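Local atomic coordinates of coat protein (Sulfolobus turreted icosahedral virus, PDB entry 2BBD), a protein that is the major capsid protein of an archaeal virus and probably builds its icosahedral shell, with the double jelly-roll fold shared with bacterial and eukaryotic viruses. Residues Leu74-Gly83 and Trp116-Pro124; Thr15-Arg26 and Val128-Gln139. All blocks are in the same frame, centred on the assembly; numbering follows the deposited sequence.

Contact 1 of 2, residues Leu74-Gly83 and Trp116-Pro124; sequences LYSVSGTGLG and WEFDLARFP
Tyr75 meets Phe118 and the backbone of Asp119 with two different parts of one side chain. The edge of Phe118, led by CD2, comes over a face of the Tyr75 ring in a T-shaped stack with centroids 5.2 Å apart and planes at 75°. At the rim of the same ring, near its plane, the hydroxyl gives its proton to the carbonyl of Asp119 (OH to O 2.8 Å). A tyrosine suits the place because its ring is greasy enough for the interior, while its OH reaches the backbone of strand 108-123. Beside it a water donates to Glu117 O and, weakly, to that OH.

Further along, Leu82 turns its two methyls to different partners. With CG anti to the backbone N (chi1 -174°), CD2 lies over the Phe118 face, 3.9 Å from the centroid in a CH-pi contact, while CD1 lies by the carbonyl of Glu117. Trp116 closes this end: its indole NE1 donates to Gly79 O at 3.0 Å, close to the ring plane and nearly straight. That oxygen also accepts from Gly83 N, so it serves both the first turn of helix 79-89 and the indole. At the far end Leu74 CD1 sits over the face of Phe123, 4.2 Å from its centroid.

In the second shell Ser78 OG caps the helix by accepting from Gly81 N, and Phe64 packs edge-to-face on both Trp116 and Phe118. Strand 72-78 carries a classic beta bulge, with Leu74 and Tyr75 set together opposite Leu66. The contact thus joins strand 72-78 and the start of helix 79-89 to strand 108-123 of the facing sheet across a greasy jelly-roll interior, where Tyr75 and Trp116 pair their buried polar groups with main-chain carbonyls.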
loop_
_atom_site.group_PDB
_atom_site.type_symbol
_atom_site.label_atom_id
_atom_site.label_comp_id
_atom_site.label_asym_id
_atom_site.label_seq_id
_atom_site.Cartn_x
_atom_site.Cartn_y
_atom_site.Cartn_z
ATOM N N LEU A 74 -6.172 9.459 -2.206
ATOM C CA LEU A 74 -5.190 9.308 -1.138
ATOM C C LEU A 74 -4.494 7.950 -1.294
ATOM O O LEU A 74 -3.297 7.821 -1.062
ATOM C CB LEU A 74 -5.881 9.374 0.227
ATOM C CG LEU A 74 -6.622 10.671 0.569
ATOM C CD1 LEU A 74 -7.254 10.566 1.948
ATOM C CD2 LEU A 74 -5.648 11.825 0.519
ATOM N N TYR A 75 -5.265 6.945 -1.690
ATOM C CA TYR A 75 -4.755 5.595 -1.895
ATOM C C TYR A 75 -5.392 4.947 -3.110
ATOM O O TYR A 75 -6.589 5.101 -3.362
ATOM C CB TYR A 75 -5.061 4.703 -0.689
ATOM C CG TYR A 75 -4.121 4.846 0.482
ATOM C CD1 TYR A 75 -3.190 3.841 0.780
ATOM C CD2 TYR A 75 -4.175 5.966 1.309
ATOM C CE1 TYR A 75 -2.339 3.954 1.879
ATOM C CE2 TYR A 75 -3.329 6.090 2.407
ATOM C CZ TYR A 75 -2.416 5.081 2.687
ATOM O OH TYR A 75 -1.596 5.204 3.780
ATOM N N SER A 76 -4.567 4.218 -3.853
ATOM C CA SER A 76 -4.990 3.463 -5.019
ATOM C C SER A 76 -3.990 2.304 -5.036
ATOM O O SER A 76 -2.902 2.406 -5.603
ATOM C CB SER A 76 -4.872 4.299 -6.291
ATOM O OG SER A 76 -5.401 3.578 -7.388
ATOM N N VAL A 77 -4.361 1.213 -4.382
ATOM C CA VAL A 77 -3.495 0.047 -4.267
ATOM C C VAL A 77 -4.299 -1.246 -4.312
ATOM O O VAL A 77 -5.488 -1.273 -3.982
ATOM C CB VAL A 77 -2.738 0.066 -2.921
ATOM C CG1 VAL A 77 -1.878 1.319 -2.797
ATOM C CG2 VAL A 77 -3.745 0.020 -1.777
ATOM N N SER A 78 -3.629 -2.325 -4.699
ATOM C CA SER A 78 -4.255 -3.636 -4.761
ATOM C C SER A 78 -4.313 -4.182 -3.335
ATOM O O SER A 78 -3.612 -3.694 -2.456
ATOM C CB SER A 78 -3.419 -4.568 -5.640
ATOM O OG SER A 78 -2.103 -4.712 -5.127
ATOM N N GLY A 79 -5.153 -5.181 -3.097
ATOM C CA GLY A 79 -5.211 -5.760 -1.766
ATOM C C GLY A 79 -3.872 -6.447 -1.484
ATOM O O GLY A 79 -3.394 -6.471 -0.344
ATOM N N THR A 80 -3.272 -6.989 -2.540
ATOM C CA THR A 80 -1.978 -7.671 -2.456
ATOM C C THR A 80 -0.843 -6.743 -2.011
ATOM O O THR A 80 -0.153 -7.023 -1.033
ATOM C CB THR A 80 -1.587 -8.289 -3.819
ATOM O OG1 THR A 80 -2.447 -9.392 -4.112
ATOM C CG2 THR A 80 -0.142 -8.768 -3.787
ATOM N N GLY A 81 -0.664 -5.641 -2.735
ATOM C CA GLY A 81 0.393 -4.698 -2.407
ATOM C C GLY A 81 0.303 -4.086 -1.021
ATOM O O GLY A 81 1.307 -4.017 -0.295
ATOM N N LEU A 82 -0.889 -3.623 -0.647
ATOM C CA LEU A 82 -1.067 -3.019 0.666
ATOM C C LEU A 82 -0.847 -4.074 1.750
ATOM O O LEU A 82 -0.334 -3.762 2.835
ATOM C CB LEU A 82 -2.471 -2.412 0.795
ATOM C CG LEU A 82 -2.765 -1.619 2.078
ATOM C CD1 LEU A 82 -1.739 -0.487 2.235
ATOM C CD2 LEU A 82 -4.192 -1.047 2.017
ATOM N N GLY A 83 -1.240 -5.314 1.440
ATOM C CA GLY A 83 -1.087 -6.424 2.371
ATOM C C GLY A 83 0.384 -6.741 2.608
ATOM O O GLY A 83 0.813 -6.993 3.734
ATOM N N TRP A 116 -5.806 -4.618 6.952
ATOM C CA TRP A 116 -5.122 -3.604 6.152
ATOM C C TRP A 116 -5.364 -2.279 6.855
ATOM O O TRP A 116 -6.432 -2.065 7.431
ATOM C CB TRP A 116 -5.717 -3.468 4.760
ATOM C CG TRP A 116 -5.599 -4.643 3.866
ATOM C CD1 TRP A 116 -4.625 -4.872 2.937
ATOM C CD2 TRP A 116 -6.568 -5.680 3.699
ATOM N NE1 TRP A 116 -4.939 -5.979 2.189
ATOM C CE2 TRP A 116 -6.128 -6.494 2.633
ATOM C CE3 TRP A 116 -7.773 -5.998 4.342
ATOM C CZ2 TRP A 116 -6.855 -7.604 2.187
ATOM C CZ3 TRP A 116 -8.494 -7.112 3.897
ATOM C CH2 TRP A 116 -8.030 -7.895 2.827
ATOM N N GLU A 117 -4.377 -1.391 6.809
ATOM C CA GLU A 117 -4.525 -0.078 7.419
ATOM C C GLU A 117 -4.101 0.996 6.442
ATOM O O GLU A 117 -3.215 0.782 5.610
ATOM C CB GLU A 117 -3.688 0.052 8.691
ATOM C CG GLU A 117 -4.122 -0.858 9.810
ATOM C CD GLU A 117 -3.551 -0.450 11.158
ATOM O OE1 GLU A 117 -2.347 -0.105 11.225
ATOM O OE2 GLU A 117 -4.310 -0.488 12.151
ATOM N N PHE A 118 -4.757 2.146 6.543
ATOM C CA PHE A 118 -4.469 3.286 5.696
ATOM C C PHE A 118 -4.013 4.415 6.614
ATOM O O PHE A 118 -4.753 4.871 7.490
ATOM C CB PHE A 118 -5.719 3.725 4.917
ATOM C CG PHE A 118 -6.316 2.640 4.062
ATOM C CD1 PHE A 118 -7.046 1.604 4.635
ATOM C CD2 PHE A 118 -6.103 2.629 2.688
ATOM C CE1 PHE A 118 -7.554 0.561 3.852
ATOM C CE2 PHE A 118 -6.599 1.602 1.894
ATOM C CZ PHE A 118 -7.327 0.561 2.477
ATOM N N ASP A 119 -2.774 4.843 6.431
ATOM C CA ASP A 119 -2.236 5.923 7.228
ATOM C C ASP A 119 -2.590 7.211 6.490
ATOM O O ASP A 119 -2.168 7.419 5.361
ATOM C CB ASP A 119 -0.723 5.752 7.363
ATOM C CG ASP A 119 -0.082 6.818 8.231
ATOM O OD1 ASP A 119 1.117 6.664 8.536
ATOM O OD2 ASP A 119 -0.759 7.805 8.602
ATOM N N LEU A 120 -3.399 8.057 7.120
ATOM C CA LEU A 120 -3.798 9.319 6.509
ATOM C C LEU A 120 -3.089 10.502 7.147
ATOM O O LEU A 120 -3.572 11.625 7.050
ATOM C CB LEU A 120 -5.308 9.539 6.636
ATOM C CG LEU A 120 -6.258 8.730 5.750
ATOM C CD1 LEU A 120 -6.247 7.277 6.169
ATOM C CD2 LEU A 120 -7.659 9.307 5.868
ATOM N N ALA A 121 -1.956 10.254 7.798
ATOM C CA ALA A 121 -1.220 11.325 8.465
ATOM C C ALA A 121 -2.222 11.961 9.432
ATOM O O ALA A 121 -2.647 11.320 10.398
ATOM C CB ALA A 121 -0.729 12.340 7.432
ATOM N N ARG A 122 -2.590 13.213 9.196
ATOM C CA ARG A 122 -3.600 13.845 10.043
ATOM C C ARG A 122 -4.507 14.626 9.108
ATOM O O ARG A 122 -4.437 15.843 9.012
ATOM C CB ARG A 122 -2.974 14.761 11.095
ATOM C CG ARG A 122 -3.880 14.921 12.307
ATOM C CD ARG A 122 -3.299 15.844 13.357
ATOM N NE ARG A 122 -3.162 17.207 12.858
ATOM C CZ ARG A 122 -2.810 18.240 13.618
ATOM N NH1 ARG A 122 -2.561 18.061 14.914
ATOM N NH2 ARG A 122 -2.712 19.450 13.084
ATOM N N PHE A 123 -5.349 13.877 8.403
ATOM C CA PHE A 123 -6.283 14.400 7.416
ATOM C C PHE A 123 -7.389 15.267 8.020
ATOM O O PHE A 123 -8.085 14.849 8.944
ATOM C CB PHE A 123 -6.897 13.218 6.667
ATOM C CG PHE A 123 -7.605 13.595 5.411
ATOM C CD1 PHE A 123 -6.890 13.996 4.291
ATOM C CD2 PHE A 123 -8.996 13.543 5.342
ATOM C CE1 PHE A 123 -7.552 14.346 3.108
ATOM C CE2 PHE A 123 -9.668 13.888 4.167
ATOM C CZ PHE A 123 -8.945 14.290 3.046
ATOM N N PRO A 124 -7.561 16.494 7.498
ATOM C CA PRO A 124 -8.585 17.428 7.986
ATOM C C PRO A 124 -9.961 17.044 7.427
ATOM O O PRO A 124 -10.568 17.780 6.635
ATOM C CB PRO A 124 -8.083 18.770 7.466
ATOM C CG PRO A 124 -7.507 18.395 6.120
ATOM C CD PRO A 124 -6.767 17.090 6.403
HETATM O O HOH W 1 -0.811 2.263 5.243
#

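Contact 2 of 2, residues Thr15-Arg26 and Val128-Gln139; sequences TAGTNIPIKIPR and VQNIILSILTGQ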
loop_
_atom_site.group_PDB
_atom_site.type_symbol
_atom_site.label_atom_id
_atom_site.label_comp_id
_atom_site.label_asym_id
_atom_site.label_seq_id
_atom_site.Cartn_x
_atom_site.Cartn_y
_atom_site.Cartn_z
ATOM N N THR A 15 -18.525 -10.365 -1.224
ATOM C CA THR A 15 -19.095 -11.118 -2.350
ATOM C C THR A 15 -18.039 -10.937 -3.441
ATOM O O THR A 15 -17.387 -9.893 -3.505
ATOM C CB THR A 15 -20.456 -10.572 -2.860
ATOM O OG1 THR A 15 -20.335 -9.180 -3.187
ATOM C CG2 THR A 15 -21.548 -10.779 -1.816
ATOM N N ALA A 16 -17.856 -11.948 -4.281
ATOM C CA ALA A 16 -16.855 -11.897 -5.343
ATOM C C ALA A 16 -17.067 -10.783 -6.369
ATOM O O ALA A 16 -18.206 -10.424 -6.688
ATOM C CB ALA A 16 -16.791 -13.257 -6.064
ATOM N N GLY A 17 -15.956 -10.252 -6.884
ATOM C CA GLY A 17 -16.008 -9.209 -7.890
ATOM C C GLY A 17 -17.096 -8.195 -7.623
ATOM O O GLY A 17 -18.035 -8.063 -8.412
ATOM N N THR A 18 -16.971 -7.486 -6.504
ATOM C CA THR A 18 -17.949 -6.474 -6.126
ATOM C C THR A 18 -17.255 -5.181 -5.664
ATOM O O THR A 18 -16.322 -5.212 -4.860
ATOM C CB THR A 18 -18.867 -6.985 -4.976
ATOM O OG1 THR A 18 -19.481 -8.228 -5.353
ATOM C CG2 THR A 18 -19.947 -5.965 -4.669
ATOM N N ASN A 19 -17.694 -4.048 -6.189
ATOM C CA ASN A 19 -17.122 -2.774 -5.783
ATOM C C ASN A 19 -17.971 -2.248 -4.629
ATOM O O ASN A 19 -19.141 -1.912 -4.803
ATOM C CB ASN A 19 -17.124 -1.781 -6.941
ATOM C CG ASN A 19 -16.577 -0.421 -6.539
ATOM O OD1 ASN A 19 -15.549 -0.322 -5.875
ATOM N ND2 ASN A 19 -17.267 0.635 -6.944
ATOM N N ILE A 20 -17.371 -2.182 -3.449
ATOM C CA ILE A 20 -18.075 -1.739 -2.261
ATOM C C ILE A 20 -17.659 -0.329 -1.830
ATOM O O ILE A 20 -16.589 -0.147 -1.248
ATOM C CB ILE A 20 -17.799 -2.713 -1.093
ATOM C CG1 ILE A 20 -18.063 -4.155 -1.538
ATOM C CG2 ILE A 20 -18.646 -2.342 0.102
ATOM C CD1 ILE A 20 -17.679 -5.199 -0.489
ATOM N N PRO A 21 -18.499 0.685 -2.120
ATOM C CA PRO A 21 -18.171 2.059 -1.733
ATOM C C PRO A 21 -18.573 2.287 -0.282
ATOM O O PRO A 21 -19.728 2.096 0.081
ATOM C CB PRO A 21 -18.991 2.900 -2.706
ATOM C CG PRO A 21 -20.229 2.076 -2.887
ATOM C CD PRO A 21 -19.678 0.653 -3.005
ATOM N N ILE A 22 -17.613 2.675 0.547
ATOM C CA ILE A 22 -17.887 2.914 1.955
ATOM C C ILE A 22 -17.695 4.388 2.269
ATOM O O ILE A 22 -16.649 4.962 1.979
ATOM C CB ILE A 22 -16.945 2.082 2.853
ATOM C CG1 ILE A 22 -17.100 0.591 2.530
ATOM C CG2 ILE A 22 -17.268 2.320 4.317
ATOM C CD1 ILE A 22 -16.059 -0.300 3.238
ATOM N N LYS A 23 -18.710 5.011 2.850
ATOM C CA LYS A 23 -18.597 6.420 3.194
ATOM C C LYS A 23 -17.912 6.529 4.545
ATOM O O LYS A 23 -18.295 5.856 5.499
ATOM C CB LYS A 23 -19.980 7.069 3.264
ATOM C CG LYS A 23 -19.928 8.581 3.446
ATOM C CD LYS A 23 -19.166 9.255 2.303
ATOM C CE LYS A 23 -19.537 10.720 2.211
ATOM N NZ LYS A 23 -21.025 10.900 2.126
ATOM N N ILE A 24 -16.886 7.364 4.622
ATOM C CA ILE A 24 -16.161 7.545 5.867
ATOM C C ILE A 24 -16.713 8.764 6.601
ATOM O O ILE A 24 -16.780 9.854 6.041
ATOM C CB ILE A 24 -14.663 7.728 5.593
ATOM C CG1 ILE A 24 -14.127 6.497 4.849
ATOM C CG2 ILE A 24 -13.910 7.953 6.897
ATOM C CD1 ILE A 24 -14.315 5.189 5.603
ATOM N N PRO A 25 -17.132 8.590 7.862
ATOM C CA PRO A 25 -17.683 9.691 8.665
ATOM C C PRO A 25 -16.619 10.747 8.992
ATOM O O PRO A 25 -15.485 10.407 9.335
ATOM C CB PRO A 25 -18.187 8.988 9.930
ATOM C CG PRO A 25 -18.384 7.555 9.490
ATOM C CD PRO A 25 -17.205 7.318 8.595
ATOM N N ARG A 26 -17.001 12.018 8.898
ATOM C CA ARG A 26 -16.099 13.138 9.163
ATOM C C ARG A 26 -16.323 13.743 10.545
ATOM O O ARG A 26 -16.559 14.944 10.676
ATOM C CB ARG A 26 -16.298 14.206 8.085
ATOM C CG ARG A 26 -16.091 13.659 6.686
ATOM C CD ARG A 26 -16.286 14.700 5.598
ATOM N NE ARG A 26 -17.683 15.089 5.449
ATOM C CZ ARG A 26 -18.262 16.081 6.117
ATOM N NH1 ARG A 26 -17.558 16.796 6.987
ATOM N NH2 ARG A 26 -19.541 16.366 5.908
ATOM N N VAL A 128 -13.401 18.644 4.457
ATOM C CA VAL A 128 -13.605 18.154 3.098
ATOM C C VAL A 128 -14.956 17.451 2.976
ATOM O O VAL A 128 -15.637 17.223 3.974
ATOM C CB VAL A 128 -12.492 17.157 2.676
ATOM C CG1 VAL A 128 -11.113 17.780 2.876
ATOM C CG2 VAL A 128 -12.623 15.871 3.473
ATOM N N GLN A 129 -15.318 17.101 1.747
ATOM C CA GLN A 129 -16.579 16.431 1.468
ATOM C C GLN A 129 -16.397 15.040 0.884
ATOM O O GLN A 129 -15.415 14.758 0.205
ATOM C CB GLN A 129 -17.404 17.250 0.465
ATOM C CG GLN A 129 -17.782 18.646 0.933
ATOM C CD GLN A 129 -19.066 18.661 1.734
ATOM O OE1 GLN A 129 -19.260 17.842 2.638
ATOM N NE2 GLN A 129 -19.955 19.600 1.410
ATOM N N ASN A 130 -17.368 14.182 1.165
ATOM C CA ASN A 130 -17.419 12.827 0.632
ATOM C C ASN A 130 -16.145 11.972 0.610
ATOM O O ASN A 130 -15.556 11.736 -0.453
ATOM C CB ASN A 130 -18.017 12.900 -0.772
ATOM C CG ASN A 130 -19.380 13.598 -0.787
ATOM O OD1 ASN A 130 -19.672 14.409 -1.670
ATOM N ND2 ASN A 130 -20.218 13.278 0.198
ATOM N N ILE A 131 -15.727 11.508 1.783
ATOM C CA ILE A 131 -14.562 10.639 1.874
ATOM C C ILE A 131 -15.109 9.237 1.600
ATOM O O ILE A 131 -15.971 8.749 2.331
ATOM C CB ILE A 131 -13.938 10.654 3.278
ATOM C CG1 ILE A 131 -13.574 12.091 3.678
ATOM C CG2 ILE A 131 -12.688 9.772 3.292
ATOM C CD1 ILE A 131 -13.058 12.226 5.112
ATOM N N ILE A 132 -14.617 8.595 0.546
ATOM C CA ILE A 132 -15.090 7.262 0.187
ATOM C C ILE A 132 -13.994 6.217 0.071
ATOM O O ILE A 132 -13.018 6.412 -0.649
ATOM C CB ILE A 132 -15.851 7.291 -1.169
ATOM C CG1 ILE A 132 -17.090 8.184 -1.060
ATOM C CG2 ILE A 132 -16.255 5.875 -1.574
ATOM C CD1 ILE A 132 -17.746 8.462 -2.396
ATOM N N LEU A 133 -14.161 5.109 0.791
ATOM C CA LEU A 133 -13.220 3.996 0.715
ATOM C C LEU A 133 -13.904 2.941 -0.153
ATOM O O LEU A 133 -14.893 2.337 0.250
ATOM C CB LEU A 133 -12.934 3.411 2.100
ATOM C CG LEU A 133 -12.170 2.076 2.071
ATOM C CD1 LEU A 133 -10.775 2.261 1.476
ATOM C CD2 LEU A 133 -12.069 1.525 3.473
ATOM N N SER A 134 -13.386 2.729 -1.354
ATOM C CA SER A 134 -13.968 1.745 -2.244
ATOM C C SER A 134 -13.184 0.439 -2.201
ATOM O O SER A 134 -11.971 0.416 -2.402
ATOM C CB SER A 134 -14.010 2.290 -3.670
ATOM O OG SER A 134 -14.718 3.519 -3.712
ATOM N N ILE A 135 -13.877 -0.651 -1.910
ATOM C CA ILE A 135 -13.216 -1.948 -1.874
ATOM C C ILE A 135 -13.752 -2.801 -3.003
ATOM O O ILE A 135 -14.930 -3.172 -2.999
ATOM C CB ILE A 135 -13.473 -2.704 -0.550
ATOM C CG1 ILE A 135 -13.059 -1.841 0.636
ATOM C CG2 ILE A 135 -12.666 -4.023 -0.524
ATOM C CD1 ILE A 135 -13.416 -2.459 1.976
ATOM N N LEU A 136 -12.903 -3.073 -3.989
ATOM C CA LEU A 136 -13.283 -3.946 -5.095
ATOM C C LEU A 136 -12.796 -5.320 -4.650
ATOM O O LEU A 136 -11.584 -5.563 -4.545
ATOM C CB LEU A 136 -12.594 -3.539 -6.398
ATOM C CG LEU A 136 -12.779 -4.526 -7.574
ATOM C CD1 LEU A 136 -14.270 -4.732 -7.915
ATOM C CD2 LEU A 136 -12.020 -3.993 -8.769
ATOM N N THR A 137 -13.732 -6.213 -4.351
ATOM C CA THR A 137 -13.346 -7.536 -3.892
ATOM C C THR A 137 -12.737 -8.376 -4.994
ATOM O O THR A 137 -12.976 -8.136 -6.180
ATOM C CB THR A 137 -14.531 -8.308 -3.327
ATOM O OG1 THR A 137 -15.517 -8.477 -4.357
ATOM C CG2 THR A 137 -15.122 -7.567 -2.119
ATOM N N GLY A 138 -11.943 -9.361 -4.591
ATOM C CA GLY A 138 -11.326 -10.251 -5.549
ATOM C C GLY A 138 -12.249 -11.432 -5.802
ATOM O O GLY A 138 -13.464 -11.334 -5.628
ATOM N N GLN A 139 -11.669 -12.556 -6.198
ATOM C CA GLN A 139 -12.432 -13.765 -6.489
ATOM C C GLN A 139 -12.209 -14.797 -5.374
ATOM O O GLN A 139 -11.244 -14.705 -4.617
ATOM C CB GLN A 139 -11.955 -14.322 -7.830
ATOM C CG GLN A 139 -12.964 -15.138 -8.625
ATOM C CD GLN A 139 -14.144 -14.332 -9.119
ATOM O OE1 GLN A 139 -13.989 -13.268 -9.720
ATOM N NE2 GLN A 139 -15.337 -14.845 -8.878
HETATM O O HOH W 2 -17.286 11.500 4.044
HETATM O O HOH W 3 -19.735 14.511 2.897
#
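Ile20, Ile22 and Ile24 of strand 19-24 interleave with Ile131, Leu133 and Ile135 of strand 131-137 on one face of an antiparallel beta ladder, strand 19-24 being outermost in its jelly-roll sheet within the chain. Ile20 with Ile135 and Ile22 with Leu133 are hydrogen-bonded pairs, each joined by two N-H...O bonds (Ile20 N to Ile135 O 2.7 Å). Beta-branched isoleucines suit extended backbone, and their branches make the bumps. CD1 of Ile22 reaches past its cross-strand partner Leu133 to meet Ile135 CD1 at 3.6 Å, a diagonal fit repeated where Ile24 CD1 rests against Leu133 CB. Ile24 CB nestles against Ile131 CG2 at 3.7 Å, the two side chains crossing at about a right angle. Ile152 and Ile154 of strand 145-158 cover Ile22 and Ile24 from the opposing sheet.

On the other, more exposed face Pro21 CB settles against Ile132 CG2, and the bent Lys23 chain lays CD across Ile131 O at 3.2 Å. Arg26 bends at chi3 (-71°), placing its guanidinium face over Val128 O, while its CG packs on Ile131 CD1. A water bridges Ile24 O and Ile131 N where the strands part.

At the other end Gly17 N donates to Gly138 O, and a turn with positive phi, easily taken up by glycine, leads on to Thr18. Thr137 fills this bend: with chi1 at 61°, its OG1 accepts from Thr18 N at 2.8 Å.

How the contacts relate
Contacts 1 and 2 belong to the same beta-sandwich, their centres 13 Å apart. Strand 131-137 is the next strand after 108-123, a short connection later, and contact 1 is nested inside the loop that contact 2 closes. Contact 2 builds along one sheet, whereas contact 1 spans the interior between sheets. They meet through side chains: Phe123 CE2 packs on Val128 CG2 at 3.6 Å and on Ile131 CD1 at 3.9 Å, and Phe118 CZ lies 4.0 Å from Leu133 CD1. The hydrophobic interior is therefore shared. Methylpentanediol, probably from crystallisation, is bound beside each contact, its nearest atoms about 4 Å from the Asp119 side chain in contact 1 and about 3 Å from that of Arg26 in contact 2.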